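Local coordinates for protein particle-associated lyase (Acinetobacter bacteriophage AP22, PDB 4Y9V) that binds capsular saccharide of Acinetobacter baumannii as a trimeric phage tailspike and probably degrades the capsule by lyase cleavage, at residues Q136-A141 against I201-V206; V175-A178 against T184-F187; G374-A379 against F386-N391; Y393-P398 against W402-G407. All blocks are in the same frame, centred on the assembly; numbering follows the deposited sequence. Where two conformers were deposited one is given.

Interaction 1: residues Q136-A141 against I201-V206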
loop_
_atom_site.group_PDB
_atom_site.type_symbol
_atom_site.label_atom_id
_atom_site.label_comp_id
_atom_site.label_asym_id
_atom_site.label_seq_id
_atom_site.Cartn_x
_atom_site.Cartn_y
_atom_site.Cartn_z
ATOM N N GLN A 136 -21.183 -18.872 -7.232
ATOM C CA GLN A 136 -20.099 -19.166 -8.172
ATOM C C GLN A 136 -20.621 -19.984 -9.354
ATOM O O GLN A 136 -19.827 -20.558 -10.104
ATOM C CB GLN A 136 -18.911 -19.850 -7.522
ATOM C CG GLN A 136 -19.212 -21.233 -6.954
ATOM C CD GLN A 136 -18.026 -21.801 -6.196
ATOM O OE1 GLN A 136 -16.988 -22.109 -6.798
ATOM N NE2 GLN A 136 -18.107 -21.884 -4.901
ATOM N N SER A 137 -21.933 -20.027 -9.533
ATOM C CA SER A 137 -22.536 -20.734 -10.647
ATOM C C SER A 137 -23.906 -20.129 -10.890
ATOM O O SER A 137 -24.496 -19.464 -10.049
ATOM C CB SER A 137 -22.692 -22.234 -10.391
ATOM O OG SER A 137 -23.538 -22.419 -9.237
ATOM N N PHE A 138 -24.431 -20.445 -12.095
ATOM C CA PHE A 138 -25.789 -20.049 -12.448
ATOM C C PHE A 138 -26.248 -21.014 -13.548
ATOM O O PHE A 138 -25.450 -21.507 -14.350
ATOM C CB PHE A 138 -25.900 -18.599 -12.897
ATOM C CG PHE A 138 -25.003 -18.194 -14.036
ATOM C CD1 PHE A 138 -23.729 -17.718 -13.796
ATOM C CD2 PHE A 138 -25.430 -18.255 -15.367
ATOM C CE1 PHE A 138 -22.907 -17.303 -14.799
ATOM C CE2 PHE A 138 -24.580 -17.861 -16.390
ATOM C CZ PHE A 138 -23.302 -17.392 -16.131
ATOM N N ASP A 139 -27.557 -21.201 -13.613
ATOM C CA ASP A 139 -28.152 -21.947 -14.699
ATOM C C ASP A 139 -28.522 -20.952 -15.814
ATOM O O ASP A 139 -28.827 -19.792 -15.563
ATOM C CB ASP A 139 -29.426 -22.655 -14.235
ATOM C CG ASP A 139 -29.170 -23.726 -13.228
ATOM O OD1 ASP A 139 -27.988 -24.191 -13.062
ATOM O OD2 ASP A 139 -30.142 -24.095 -12.502
ATOM N N VAL A 140 -28.524 -21.482 -17.034
ATOM C CA VAL A 140 -28.942 -20.740 -18.219
ATOM C C VAL A 140 -30.060 -21.509 -18.906
ATOM O O VAL A 140 -30.249 -22.700 -18.711
ATOM C CB VAL A 140 -27.779 -20.475 -19.192
ATOM C CG1 VAL A 140 -26.748 -19.551 -18.530
ATOM C CG2 VAL A 140 -27.147 -21.771 -19.647
ATOM N N ALA A 141 -30.753 -20.810 -19.813
ATOM C CA ALA A 141 -31.761 -21.460 -20.639
ATOM C C ALA A 141 -31.105 -22.375 -21.698
ATOM O O ALA A 141 -31.772 -23.341 -22.109
ATOM C CB ALA A 141 -32.665 -20.445 -21.264
ATOM N N ILE A 201 -32.315 -10.342 -17.664
ATOM C CA ILE A 201 -30.891 -10.687 -17.593
ATOM C C ILE A 201 -30.496 -11.525 -18.774
ATOM O O ILE A 201 -30.944 -12.667 -18.953
ATOM C CB ILE A 201 -30.537 -11.438 -16.299
ATOM C CG1 ILE A 201 -31.088 -10.818 -15.039
ATOM C CG2 ILE A 201 -29.012 -11.617 -16.231
ATOM C CD1 ILE A 201 -30.644 -9.383 -14.792
ATOM N N VAL A 202 -29.667 -10.974 -19.650
ATOM C CA VAL A 202 -29.172 -11.639 -20.829
ATOM C C VAL A 202 -27.748 -12.122 -20.542
ATOM O O VAL A 202 -27.026 -11.569 -19.710
ATOM C CB VAL A 202 -29.235 -10.771 -22.090
ATOM C CG1 VAL A 202 -30.681 -10.292 -22.293
ATOM C CG2 VAL A 202 -28.285 -9.598 -22.040
ATOM N N ILE A 203 -27.353 -13.171 -21.286
ATOM C CA ILE A 203 -26.023 -13.747 -21.220
ATOM C C ILE A 203 -25.380 -13.593 -22.614
ATOM O O ILE A 203 -25.903 -14.131 -23.594
ATOM C CB ILE A 203 -26.046 -15.218 -20.807
ATOM C CG1 ILE A 203 -26.809 -15.468 -19.498
ATOM C CG2 ILE A 203 -24.638 -15.788 -20.746
ATOM C CD1 ILE A 203 -26.228 -14.774 -18.273
ATOM N N LEU A 204 -24.298 -12.848 -22.668
ATOM C CA LEU A 204 -23.538 -12.621 -23.875
ATOM C C LEU A 204 -22.275 -13.479 -23.853
ATOM O O LEU A 204 -21.728 -13.742 -22.788
ATOM C CB LEU A 204 -23.121 -11.166 -24.045
ATOM C CG LEU A 204 -24.179 -10.113 -23.696
ATOM C CD1 LEU A 204 -23.613 -8.707 -23.834
ATOM C CD2 LEU A 204 -25.442 -10.286 -24.551
ATOM N N LYS A 205 -21.789 -13.851 -25.033
ATOM C CA LYS A 205 -20.493 -14.472 -25.189
ATOM C C LYS A 205 -19.601 -13.558 -25.993
ATOM O O LYS A 205 -20.057 -13.081 -27.065
ATOM C CB LYS A 205 -20.647 -15.850 -25.872
ATOM C CG LYS A 205 -19.344 -16.567 -26.088
ATOM C CD LYS A 205 -19.520 -17.996 -26.492
ATOM C CE LYS A 205 -18.218 -18.626 -26.971
ATOM N NZ LYS A 205 -18.322 -20.102 -27.077
ATOM N N VAL A 206 -18.377 -13.351 -25.548
ATOM C CA VAL A 206 -17.433 -12.437 -26.193
ATOM C C VAL A 206 -16.401 -13.199 -26.989
ATOM O O VAL A 206 -15.855 -14.188 -26.543
ATOM C CB VAL A 206 -16.740 -11.552 -25.125
ATOM C CG1 VAL A 206 -15.814 -10.541 -25.786
ATOM C CG2 VAL A 206 -17.758 -10.849 -24.241
#
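Two residues along from I203, which meets F138 and V140 across this contact, the ammonium nitrogen NZ of K205 is gripped twice, by a salt bridge to OD2 of D150 and a hydrogen bond to the carbonyl O of Q145. The contact itself is wholly apolar and rests on one branched side chain against two. I203 suits this place because its longer branch offers two consecutive carbons, each with its own partner. CG1 lies opposite the carbonyl carbon and beside the backbone N (chi1 -54°), and the chain then bends at chi2 (-62°) instead of running straight, which carries CD1 toward the phenyl ring. CD1 of I203 comes within 4.0 Å of CE2 of F138, the two side chains approaching from opposite directions. The second touch is looser: CG1 of V140 stands 4.2 Å from CG1 of I203, and these side chains cross at about a right angle. The nearest CA atoms, those of V140 and I203, are 8.2 Å apart; F138 starts farther back and needs the length of its ring to reach I203. F138 pairs through its backbone with V185 of strand 184-187, whose side chain also packs on F138 and V140. Such packing of aliphatic and aromatic side chains between strands that are not paired with each other is the buried interior of the tailspike's Ig-like domain.

Interaction 2: residues V175-A178 against T184-F187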
loop_
_atom_site.group_PDB
_atom_site.type_symbol
_atom_site.label_atom_id
_atom_site.label_comp_id
_atom_site.label_asym_id
_atom_site.label_seq_id
_atom_site.Cartn_x
_atom_site.Cartn_y
_atom_site.Cartn_z
ATOM N N VAL A 175 -17.628 -12.721 -16.545
ATOM C CA VAL A 175 -17.198 -13.937 -15.902
ATOM C C VAL A 175 -16.424 -14.798 -16.915
ATOM O O VAL A 175 -16.642 -14.699 -18.115
ATOM C CB VAL A 175 -18.347 -14.751 -15.267
ATOM C CG1 VAL A 175 -19.109 -13.900 -14.244
ATOM C CG2 VAL A 175 -19.288 -15.309 -16.329
ATOM N N GLU A 176 -15.564 -15.651 -16.374
ATOM C CA GLU A 176 -14.922 -16.719 -17.143
ATOM C C GLU A 176 -15.453 -18.066 -16.662
ATOM O O GLU A 176 -15.522 -18.347 -15.475
ATOM C CB GLU A 176 -13.402 -16.675 -17.023
ATOM C CG GLU A 176 -12.746 -17.786 -17.832
ATOM C CD GLU A 176 -11.248 -17.667 -17.881
ATOM O OE1 GLU A 176 -10.799 -16.814 -18.645
ATOM O OE2 GLU A 176 -10.575 -18.402 -17.181
ATOM N N VAL A 177 -15.837 -18.901 -17.636
ATOM C CA VAL A 177 -16.434 -20.188 -17.337
ATOM C C VAL A 177 -15.383 -21.181 -16.838
ATOM O O VAL A 177 -14.360 -21.407 -17.485
ATOM C CB VAL A 177 -17.130 -20.730 -18.591
ATOM C CG1 VAL A 177 -17.702 -22.122 -18.333
ATOM C CG2 VAL A 177 -18.218 -19.780 -19.027
ATOM N N ALA A 178 -15.683 -21.806 -15.701
ATOM C CA ALA A 178 -14.896 -22.882 -15.123
ATOM C C ALA A 178 -15.362 -24.262 -15.582
ATOM O O ALA A 178 -14.549 -25.158 -15.795
ATOM C CB ALA A 178 -14.900 -22.792 -13.616
ATOM N N THR A 184 -25.974 -25.840 -16.274
ATOM C CA THR A 184 -25.347 -25.177 -15.138
ATOM C C THR A 184 -23.934 -24.722 -15.509
ATOM O O THR A 184 -23.075 -25.541 -15.889
ATOM C CB THR A 184 -25.298 -26.106 -13.927
ATOM O OG1 THR A 184 -26.651 -26.456 -13.549
ATOM C CG2 THR A 184 -24.640 -25.402 -12.734
ATOM N N VAL A 185 -23.703 -23.430 -15.384
ATOM C CA VAL A 185 -22.427 -22.791 -15.679
ATOM C C VAL A 185 -21.745 -22.446 -14.365
ATOM O O VAL A 185 -22.272 -21.620 -13.600
ATOM C CB VAL A 185 -22.659 -21.531 -16.507
ATOM C CG1 VAL A 185 -21.330 -20.831 -16.814
ATOM C CG2 VAL A 185 -23.407 -21.872 -17.796
ATOM N N LYS A 186 -20.614 -23.084 -14.066
ATOM C CA LYS A 186 -19.797 -22.677 -12.917
ATOM C C LYS A 186 -18.777 -21.691 -13.435
ATOM O O LYS A 186 -18.170 -21.947 -14.508
ATOM C CB LYS A 186 -19.140 -23.902 -12.286
ATOM C CG LYS A 186 -18.445 -23.607 -10.970
ATOM C CD LYS A 186 -17.937 -24.853 -10.269
ATOM C CE LYS A 186 -17.403 -24.558 -8.875
ATOM N NZ LYS A 186 -16.913 -25.754 -8.181
ATOM N N PHE A 187 -18.577 -20.583 -12.741
ATOM C CA PHE A 187 -17.635 -19.555 -13.177
ATOM C C PHE A 187 -16.611 -19.321 -12.073
ATOM O O PHE A 187 -16.824 -19.631 -10.913
ATOM C CB PHE A 187 -18.356 -18.260 -13.603
ATOM C CG PHE A 187 -19.120 -17.554 -12.498
ATOM C CD1 PHE A 187 -20.434 -17.847 -12.216
ATOM C CD2 PHE A 187 -18.483 -16.572 -11.734
ATOM C CE1 PHE A 187 -21.120 -17.172 -11.217
ATOM C CE2 PHE A 187 -19.145 -15.907 -10.756
ATOM C CZ PHE A 187 -20.464 -16.214 -10.487
#
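V175 lays its CG1 methyl over one face of the F187 ring, 4.1 Å from the ring centroid and 26° off the normal, in a CH-pi contact. The phenylalanine takes a demanding first torsion to get there: chi1 of 64° sets CG between the backbone N and the carbonyl carbon, while the second torsion, close to perpendicular, turns the ring broadside to the valine. V175 contributes a first torsion that leaves CG1 beside its own backbone N and pointing at the CD2 side of the ring. A second apolar pair involves V177 and V185. Both valines hold CG1 opposite the backbone N, and CG1 of V185 meets both methyls of V177, CG2 at 4.0 Å and CG1 almost as near, the two side chains crossing at about a right angle. Compact branched residues fit between strands so steeply inclined, 112° between their directions. K186 behaves differently: its chain is extended at every torsion and leads away to a salt bridge with E328 of the second subunit, while its carbonyl O accepts a 2.8 Å hydrogen bond from N of A178. A178 is small enough for its CB to sit against that same peptide. E176 likewise faces the interface, where OE2 bonds to N296 of the second subunit. V177 and F187 form a non-hydrogen-bonded antiparallel pair with diverging side chains, as befits the strongly twisted beta hairpin 172-187 of the Ig-like domain.

Interaction 3: residues G374-A379 against F386-N391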
loop_
_atom_site.group_PDB
_atom_site.type_symbol
_atom_site.label_atom_id
_atom_site.label_comp_id
_atom_site.label_asym_id
_atom_site.label_seq_id
_atom_site.Cartn_x
_atom_site.Cartn_y
_atom_site.Cartn_z
ATOM N N GLY A 374 -13.536 21.988 -1.205
ATOM C CA GLY A 374 -13.577 20.558 -0.939
ATOM C C GLY A 374 -12.524 19.794 -1.743
ATOM O O GLY A 374 -12.079 20.195 -2.810
ATOM N N CYS A 375 -12.139 18.608 -1.187
ATOM C CA CYS A 375 -11.204 17.706 -1.825
ATOM C C CYS A 375 -11.822 16.478 -2.461
ATOM O O CYS A 375 -11.320 16.011 -3.490
ATOM C CB CYS A 375 -10.149 17.241 -0.820
ATOM S SG CYS A 375 -8.918 18.525 -0.387
ATOM N N VAL A 376 -12.850 15.883 -1.830
ATOM C CA VAL A 376 -13.400 14.621 -2.252
ATOM C C VAL A 376 -14.922 14.743 -2.302
ATOM O O VAL A 376 -15.528 15.190 -1.306
ATOM C CB VAL A 376 -13.011 13.478 -1.265
ATOM C CG1 VAL A 376 -13.601 12.152 -1.710
ATOM C CG2 VAL A 376 -11.496 13.360 -1.144
ATOM N N LEU A 377 -15.509 14.349 -3.414
ATOM C CA LEU A 377 -16.945 14.447 -3.647
ATOM C C LEU A 377 -17.559 13.069 -3.841
ATOM O O LEU A 377 -17.084 12.272 -4.656
ATOM C CB LEU A 377 -17.200 15.274 -4.900
ATOM C CG LEU A 377 -18.690 15.520 -5.233
ATOM C CD1 LEU A 377 -19.351 16.391 -4.204
ATOM C CD2 LEU A 377 -18.773 16.130 -6.629
ATOM N N ILE A 378 -18.642 12.815 -3.111
ATOM C CA ILE A 378 -19.492 11.635 -3.259
ATOM C C ILE A 378 -20.833 12.140 -3.816
ATOM O O ILE A 378 -21.680 12.598 -3.080
ATOM C CB ILE A 378 -19.648 10.895 -1.927
ATOM C CG1 ILE A 378 -18.353 10.506 -1.291
ATOM C CG2 ILE A 378 -20.548 9.678 -2.121
ATOM C CD1 ILE A 378 -18.444 10.006 0.136
ATOM N N ALA A 379 -20.985 12.129 -5.131
ATOM C CA ALA A 379 -22.141 12.719 -5.795
ATOM C C ALA A 379 -23.047 11.721 -6.476
ATOM O O ALA A 379 -24.170 12.123 -6.828
ATOM C CB ALA A 379 -21.678 13.654 -6.905
ATOM N N PHE A 386 -16.545 4.017 1.542
ATOM C CA PHE A 386 -15.769 5.060 0.872
ATOM C C PHE A 386 -14.529 5.286 1.755
ATOM O O PHE A 386 -14.639 5.937 2.800
ATOM C CB PHE A 386 -16.587 6.302 0.691
ATOM C CG PHE A 386 -17.747 6.111 -0.251
ATOM C CD1 PHE A 386 -18.997 5.658 0.203
ATOM C CD2 PHE A 386 -17.621 6.388 -1.601
ATOM C CE1 PHE A 386 -20.030 5.515 -0.680
ATOM C CE2 PHE A 386 -18.665 6.246 -2.492
ATOM C CZ PHE A 386 -19.882 5.819 -2.034
ATOM N N LYS A 387 -13.422 4.681 1.376
ATOM C CA LYS A 387 -12.235 4.615 2.227
ATOM C C LYS A 387 -11.222 5.678 1.810
ATOM O O LYS A 387 -10.839 5.764 0.637
ATOM C CB LYS A 387 -11.571 3.241 2.120
ATOM C CG LYS A 387 -12.401 2.086 2.616
ATOM C CD LYS A 387 -11.821 0.711 2.370
ATOM C CE LYS A 387 -10.659 0.426 3.201
ATOM N NZ LYS A 387 -10.133 -0.956 3.378
ATOM N N LEU A 388 -10.783 6.469 2.778
ATOM C CA LEU A 388 -9.799 7.524 2.573
ATOM C C LEU A 388 -8.648 7.254 3.548
ATOM O O LEU A 388 -8.717 7.634 4.710
ATOM C CB LEU A 388 -10.425 8.877 2.814
ATOM C CG LEU A 388 -11.463 9.307 1.774
ATOM C CD1 LEU A 388 -12.185 10.545 2.221
ATOM C CD2 LEU A 388 -10.801 9.527 0.406
ATOM N N THR A 389 -7.611 6.567 3.060
ATOM C CA THR A 389 -6.634 5.953 3.927
ATOM C C THR A 389 -5.295 6.666 3.773
ATOM O O THR A 389 -4.637 6.560 2.727
ATOM C CB THR A 389 -6.505 4.468 3.621
ATOM O OG1 THR A 389 -7.813 3.920 3.555
ATOM C CG2 THR A 389 -5.675 3.763 4.683
ATOM N N ASN A 390 -4.867 7.398 4.801
ATOM C CA ASN A 390 -3.520 7.964 4.810
ATOM C C ASN A 390 -3.260 8.924 3.659
ATOM O O ASN A 390 -2.126 8.990 3.152
ATOM C CB ASN A 390 -2.464 6.892 4.932
ATOM C CG ASN A 390 -1.382 7.309 5.882
ATOM O OD1 ASN A 390 -1.264 8.466 6.262
ATOM N ND2 ASN A 390 -0.556 6.362 6.241
ATOM N N ASN A 391 -4.260 9.719 3.265
ATOM C CA ASN A 391 -4.035 10.744 2.249
ATOM C C ASN A 391 -3.489 12.027 2.889
ATOM O O ASN A 391 -3.662 12.265 4.081
ATOM C CB ASN A 391 -5.336 11.065 1.509
ATOM C CG ASN A 391 -5.911 9.851 0.822
ATOM O OD1 ASN A 391 -5.232 9.127 0.082
ATOM N ND2 ASN A 391 -7.205 9.605 1.062
#
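A chi1 of -55° turns CG2 of I378 away from its own backbone N and onto the F386 ring, whose chi1 of -66° and chi2 of 88° swing one face round to receive it. The methyl CG2 of I378 sits 3.8 Å above the plane of the F386 ring, shifted toward the rim, with CZ and CE2 of F386 equally near it. This is a CH-pi contact. CD1 of the same isoleucine reaches the other end of the ring, 4.0 Å from CG of F386, so that the beta-branched chain straddles much of the ring's length. Further along, V376 and L388 reach toward each other tip to tip, CG2 of the valine 4.2 Å from CD2 of the leucine. The aromatic and branched aliphatic shapes suit strands that face each other across the inside of the parallel beta-helix, with CA atoms 8.6 Å apart at I378 and F386. Strand 417-422, the parallel neighbour of 384-389, continues the packing through L417, V419 and L421, and F355 meets the F386 ring edge-to-face. Built entirely of carbon surfaces, the contact owes its cohesion to dispersion and the exclusion of water; directional bonding is left to each strand's neighbouring coils.

Interaction 4: residues Y393-P398 against W402-G407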
loop_
_atom_site.group_PDB
_atom_site.type_symbol
_atom_site.label_atom_id
_atom_site.label_comp_id
_atom_site.label_asym_id
_atom_site.label_seq_id
_atom_site.Cartn_x
_atom_site.Cartn_y
_atom_site.Cartn_z
ATOM N N TYR A 393 -4.082 16.059 2.263
ATOM C CA TYR A 393 -5.052 16.971 1.659
ATOM C C TYR A 393 -4.496 18.377 1.738
ATOM O O TYR A 393 -4.025 18.803 2.801
ATOM C CB TYR A 393 -6.399 16.918 2.410
ATOM C CG TYR A 393 -6.949 15.521 2.601
ATOM C CD1 TYR A 393 -6.525 14.734 3.662
ATOM C CD2 TYR A 393 -7.908 14.981 1.729
ATOM C CE1 TYR A 393 -7.017 13.454 3.876
ATOM C CE2 TYR A 393 -8.399 13.702 1.923
ATOM C CZ TYR A 393 -7.953 12.939 2.997
ATOM O OH TYR A 393 -8.427 11.644 3.128
ATOM N N TYR A 394 -4.559 19.103 0.629
ATOM C CA TYR A 394 -4.040 20.492 0.585
ATOM C C TYR A 394 -5.199 21.408 0.343
ATOM O O TYR A 394 -5.773 21.378 -0.763
ATOM C CB TYR A 394 -2.997 20.589 -0.527
ATOM C CG TYR A 394 -1.729 19.817 -0.269
ATOM C CD1 TYR A 394 -0.813 20.348 0.627
ATOM C CD2 TYR A 394 -1.440 18.581 -0.813
ATOM C CE1 TYR A 394 0.377 19.685 0.926
ATOM C CE2 TYR A 394 -0.268 17.917 -0.504
ATOM C CZ TYR A 394 0.640 18.478 0.365
ATOM O OH TYR A 394 1.801 17.795 0.678
ATOM N N THR A 395 -5.609 22.211 1.308
ATOM C CA THR A 395 -6.755 23.090 1.234
ATOM C C THR A 395 -6.356 24.529 1.469
ATOM O O THR A 395 -5.329 24.831 2.074
ATOM C CB THR A 395 -7.893 22.712 2.222
ATOM O OG1 THR A 395 -7.538 23.112 3.561
ATOM C CG2 THR A 395 -8.207 21.236 2.177
ATOM N N LYS A 396 -7.236 25.424 0.987
ATOM C CA LYS A 396 -7.062 26.862 1.161
ATOM C C LYS A 396 -8.380 27.612 1.375
ATOM O O LYS A 396 -8.286 28.760 1.797
ATOM C CB LYS A 396 -6.255 27.463 0.025
ATOM C CG LYS A 396 -6.907 27.340 -1.333
ATOM C CD LYS A 396 -6.139 28.280 -2.280
ATOM C CE LYS A 396 -6.532 28.043 -3.703
ATOM N NZ LYS A 396 -7.997 28.197 -3.908
ATOM N N THR A 397 -9.512 27.052 1.120
ATOM C CA THR A 397 -10.770 27.764 1.304
ATOM C C THR A 397 -11.273 27.586 2.747
ATOM O O THR A 397 -10.766 26.764 3.507
ATOM C CB THR A 397 -11.881 27.323 0.343
ATOM O OG1 THR A 397 -12.523 26.149 0.842
ATOM C CG2 THR A 397 -11.390 27.194 -1.075
ATOM N N PRO A 398 -12.329 28.303 3.129
ATOM C CA PRO A 398 -12.910 28.113 4.451
ATOM C C PRO A 398 -13.698 26.826 4.613
ATOM O O PRO A 398 -14.112 26.522 5.745
ATOM C CB PRO A 398 -13.833 29.349 4.660
ATOM C CG PRO A 398 -13.308 30.356 3.653
ATOM C CD PRO A 398 -12.909 29.486 2.476
ATOM N N TRP A 402 -18.578 23.477 1.018
ATOM C CA TRP A 402 -18.315 22.087 0.815
ATOM C C TRP A 402 -17.218 21.696 1.803
ATOM O O TRP A 402 -16.205 22.378 1.926
ATOM C CB TRP A 402 -17.838 21.779 -0.642
ATOM C CG TRP A 402 -18.885 22.150 -1.636
ATOM C CD1 TRP A 402 -19.084 23.369 -2.232
ATOM C CD2 TRP A 402 -19.942 21.300 -2.117
ATOM N NE1 TRP A 402 -20.189 23.339 -3.036
ATOM C CE2 TRP A 402 -20.733 22.078 -2.995
ATOM C CE3 TRP A 402 -20.273 19.969 -1.882
ATOM C CZ2 TRP A 402 -21.846 21.551 -3.626
ATOM C CZ3 TRP A 402 -21.392 19.440 -2.523
ATOM C CH2 TRP A 402 -22.152 20.239 -3.380
ATOM N N SER A 403 -17.453 20.586 2.517
ATOM C CA SER A 403 -16.488 20.064 3.455
ATOM C C SER A 403 -15.332 19.365 2.721
ATOM O O SER A 403 -15.357 19.160 1.520
ATOM C CB SER A 403 -17.178 19.092 4.390
ATOM O OG SER A 403 -18.019 19.754 5.324
ATOM N N LEU A 404 -14.308 19.004 3.496
ATOM C CA LEU A 404 -13.162 18.306 2.910
ATOM C C LEU A 404 -13.631 17.098 2.067
ATOM O O LEU A 404 -13.174 16.902 0.933
ATOM C CB LEU A 404 -12.207 17.849 4.008
ATOM C CG LEU A 404 -10.895 17.242 3.474
ATOM C CD1 LEU A 404 -9.963 18.315 3.025
ATOM C CD2 LEU A 404 -10.247 16.366 4.568
ATOM N N VAL A 405 -14.494 16.310 2.679
ATOM C CA VAL A 405 -15.122 15.124 2.103
ATOM C C VAL A 405 -16.626 15.375 2.225
ATOM O O VAL A 405 -17.116 15.578 3.322
ATOM C CB VAL A 405 -14.724 13.871 2.903
ATOM C CG1 VAL A 405 -15.376 12.642 2.283
ATOM C CG2 VAL A 405 -13.209 13.732 3.011
ATOM N N HIS A 406 -17.331 15.390 1.076
ATOM C CA HIS A 406 -18.710 15.812 1.090
ATOM C C HIS A 406 -19.533 14.881 0.204
ATOM O O HIS A 406 -19.131 14.603 -0.922
ATOM C CB HIS A 406 -18.834 17.271 0.594
ATOM C CG HIS A 406 -20.033 17.998 1.080
ATOM N ND1 HIS A 406 -19.898 19.077 1.917
ATOM C CD2 HIS A 406 -21.363 17.789 0.864
ATOM C CE1 HIS A 406 -21.112 19.495 2.182
ATOM N NE2 HIS A 406 -22.022 18.763 1.556
ATOM N N GLY A 407 -20.649 14.439 0.743
ATOM C CA GLY A 407 -21.574 13.616 -0.022
ATOM C C GLY A 407 -22.965 14.197 -0.004
ATOM O O GLY A 407 -23.411 14.734 1.013
#
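L404 drives its two methyls against Y393 and T395 inside the parallel beta-helix of the pectin lyase-like family, where segments 393-398 and 402-407 lie on different faces of the coil. This is the tight part. CD2 of L404 stands over the centre of the Y393 ring, 3.9 Å from the centroid and 12° off the normal, a nearly vertical CH-pi contact. CD1, the other branch, fits against CB of Y393 at 3.9 Å and comes closer still to CG2 of T395, at 3.5 Å. Leucine suits the site because its fork serves two partners at once; with CG opposite the backbone N (chi1 -174°) the fork is carried out toward the tyrosine. T395 is two-sided, its methyl turned to the leucine while OG1 hydrogen-bonds the carbonyl O of N427. Y393 works similarly, giving its ring face to the leucine and its OH to ND2 of N391. The loose side begins beyond T395: K396 leaves for a salt bridge with E371, and the proline of the turn, P398, is exposed. W402 stays partly exposed, engaging R370 in a cation-pi contact, and its CE3 lies 3.5 Å above the H406 ring, toward the rim. That imidazole is held within its own segment, ND1 of H406 accepting an almost straight 2.9 Å hydrogen bond (172°) from N of S403, which lies close to the ring plane.

In the fold
All four contacts are buried, but they belong to two separate bodies. Interactions 1 and 2 share the Ig-like domain: the hairpin of interaction 2 is nested in the chain loop closed by interaction 1, and strands 137-139 and 184-187 are neighbours, joined by F138 O to V185 N. Interactions 3 and 4 occupy the beta-helix, their centres about 10 Å apart, with strands 376-378 and 405-409 side by side. About 36 to 45 Å separates the centres of the two groups. Interactions 1, 3 and 4 bring non-paired strands or loops together through carbon alone, whereas interaction 2, within a hairpin, adds a backbone bond; both it and interaction 3 also send polar side chains to the second subunit.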